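Local coordinates for protein CT_858 (Chlamydia trachomatis, PDB 3DOR), which is a secreted chlamydial protease, known as CPAF, that probably cuts proteins as a serine-type endopeptidase, at residues B[475-480]-B[531-536]. Residues are numbered along the deposited sequence; the frame is centred on the assembly and turned at random.
Sequences VLKDND and EPHIDL
Lys477, on the last turn of helix 468-478, reaches across to Glu531 and His533 in the loop just before strand 534-535, the outermost strand of the sheet within this chain, a worked example of one long lysine serving both a charge and a ring. The setting is the mixed sheet of the peptidase S41 region, in the ClpP/crotonase clan: the helix leads into strand 483-486, and 534-535 lies parallel beside that strand. The helix closes in a Schellman motif, with Arg481 N bonded to Leu476 O and Asp480 N, its residue at positive phi, bonded to Lys477 O at 2.9 Å.

The ionic part is a salt bridge, Lys477 NZ to Glu531 OE2 at 3.0 Å. The ammonium group comes to the anti side of the carboxylate, 15° out of its plane, and the two side chains cross nearly at right angles. Arg519 holds the other oxygen, OE1, and also pairs with Asp478, so Glu531 has two cationic partners, which would probably keep it ionised.

The nonpolar part is a CH-pi contact. With CG set opposite the backbone N (chi1 -170°), the Lys477 side chain slides past that of His533 in the opposite direction, and bends only at chi4 to turn NZ toward Glu531. Lys477 CG lies 3.5 Å from His533 NE2. Over the imidazole, Lys477 CE stands 3.9 Å from the His533 ring centroid, 1° off the normal.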
loop_
_atom_site.group_PDB
_atom_site.type_symbol
_atom_site.label_atom_id
_atom_site.label_comp_id
_atom_site.label_asym_id
_atom_site.label_seq_id
_atom_site.Cartn_x
_atom_site.Cartn_y
_atom_site.Cartn_z
ATOM N N VAL B 475 8.006 -9.742 27.820
ATOM C CA VAL B 475 9.223 -8.981 28.103
ATOM C C VAL B 475 9.317 -8.690 29.598
ATOM O O VAL B 475 10.372 -8.859 30.214
ATOM C CB VAL B 475 9.248 -7.631 27.335
ATOM C CG1 VAL B 475 10.446 -6.797 27.787
ATOM C CG2 VAL B 475 9.339 -7.885 25.823
ATOM N N LEU B 476 8.209 -8.250 30.180
ATOM C CA LEU B 476 8.166 -7.940 31.606
ATOM C C LEU B 476 8.304 -9.196 32.477
ATOM O O LEU B 476 8.875 -9.145 33.578
ATOM C CB LEU B 476 6.861 -7.202 31.937
ATOM C CG LEU B 476 6.729 -5.826 31.254
ATOM C CD1 LEU B 476 5.381 -5.150 31.569
ATOM C CD2 LEU B 476 7.882 -4.959 31.719
ATOM N N LYS B 477 7.776 -10.318 31.992
ATOM C CA LYS B 477 7.859 -11.567 32.743
ATOM C C LYS B 477 9.263 -12.155 32.677
ATOM O O LYS B 477 9.863 -12.443 33.711
ATOM C CB LYS B 477 6.860 -12.591 32.202
ATOM C CG LYS B 477 6.711 -13.849 33.067
ATOM C CD LYS B 477 5.507 -14.672 32.598
ATOM C CE LYS B 477 5.074 -15.711 33.634
ATOM N NZ LYS B 477 6.099 -16.770 33.882
ATOM N N ASP B 478 9.792 -12.314 31.464
ATOM C CA ASP B 478 11.120 -12.899 31.284
ATOM C C ASP B 478 12.280 -12.066 31.838
ATOM O O ASP B 478 13.385 -12.574 32.005
ATOM C CB ASP B 478 11.349 -13.243 29.798
ATOM C CG ASP B 478 10.433 -14.367 29.312
ATOM O OD1 ASP B 478 9.659 -14.904 30.133
ATOM O OD2 ASP B 478 10.475 -14.727 28.116
ATOM N N ASN B 479 12.024 -10.797 32.145
ATOM C CA ASN B 479 13.054 -9.915 32.712
ATOM C C ASN B 479 12.746 -9.696 34.190
ATOM O O ASN B 479 13.407 -8.895 34.864
ATOM C CB ASN B 479 13.078 -8.557 31.986
ATOM C CG ASN B 479 13.794 -8.615 30.640
ATOM O OD1 ASN B 479 15.022 -8.641 30.579
ATOM N ND2 ASN B 479 13.027 -8.641 29.559
ATOM N N ASP B 480 11.728 -10.405 34.683
ATOM C CA ASP B 480 11.308 -10.318 36.085
ATOM C C ASP B 480 11.019 -8.867 36.512
ATOM O O ASP B 480 11.378 -8.468 37.620
ATOM C CB ASP B 480 12.400 -10.894 37.003
ATOM C CG ASP B 480 12.695 -12.372 36.736
ATOM O OD1 ASP B 480 13.844 -12.753 36.509
ATOM O OD2 ASP B 480 11.665 -13.207 36.778
ATOM N N GLU B 531 2.209 -17.353 29.370
ATOM C CA GLU B 531 1.563 -17.736 30.606
ATOM C C GLU B 531 1.776 -16.664 31.663
ATOM O O GLU B 531 2.797 -15.970 31.663
ATOM C CB GLU B 531 2.142 -19.070 31.113
ATOM C CG GLU B 531 3.548 -18.992 31.754
ATOM C CD GLU B 531 4.677 -18.608 30.776
ATOM O OE1 GLU B 531 4.534 -18.820 29.551
ATOM O OE2 GLU B 531 5.729 -18.110 31.242
ATOM N N PRO B 532 0.798 -16.496 32.564
ATOM C CA PRO B 532 0.903 -15.504 33.638
ATOM C C PRO B 532 1.606 -16.181 34.808
ATOM O O PRO B 532 1.780 -17.394 34.793
ATOM C CB PRO B 532 -0.552 -15.204 33.971
ATOM C CG PRO B 532 -1.208 -16.559 33.774
ATOM C CD PRO B 532 -0.579 -17.022 32.464
ATOM N N HIS B 533 2.030 -15.399 35.801
ATOM C CA HIS B 533 2.648 -15.962 37.001
ATOM C C HIS B 533 1.479 -16.569 37.770
ATOM O O HIS B 533 1.579 -17.664 38.300
ATOM C CB HIS B 533 3.265 -14.873 37.890
ATOM C CG HIS B 533 4.503 -14.252 37.333
ATOM N ND1 HIS B 533 5.754 -14.814 37.493
ATOM C CD2 HIS B 533 4.692 -13.094 36.657
ATOM C CE1 HIS B 533 6.661 -14.020 36.949
ATOM N NE2 HIS B 533 6.043 -12.971 36.436
ATOM N N ILE B 534 0.369 -15.836 37.819
ATOM C CA ILE B 534 -0.815 -16.285 38.541
ATOM C C ILE B 534 -2.011 -16.452 37.604
ATOM O O ILE B 534 -2.487 -15.479 37.021
ATOM C CB ILE B 534 -1.224 -15.270 39.650
ATOM C CG1 ILE B 534 -0.056 -14.994 40.606
ATOM C CG2 ILE B 534 -2.440 -15.795 40.397
ATOM C CD1 ILE B 534 0.445 -16.202 41.363
ATOM N N ASP B 535 -2.499 -17.681 37.467
ATOM C CA ASP B 535 -3.648 -17.935 36.615
ATOM C C ASP B 535 -4.885 -17.476 37.376
ATOM O O ASP B 535 -5.205 -18.016 38.422
ATOM C CB ASP B 535 -3.748 -19.418 36.284
ATOM C CG ASP B 535 -4.908 -19.721 35.364
ATOM O OD1 ASP B 535 -6.031 -19.940 35.863
ATOM O OD2 ASP B 535 -4.706 -19.722 34.137
ATOM N N LEU B 536 -5.567 -16.468 36.845
ATOM C CA LEU B 536 -6.741 -15.901 37.491
ATOM C C LEU B 536 -7.850 -15.681 36.475
ATOM O O LEU B 536 -8.000 -14.580 35.937
ATOM C CB LEU B 536 -6.379 -14.556 38.116
ATOM C CG LEU B 536 -6.911 -14.098 39.473
ATOM C CD1 LEU B 536 -6.993 -12.583 39.439
ATOM C CD2 LEU B 536 -8.265 -14.701 39.805
#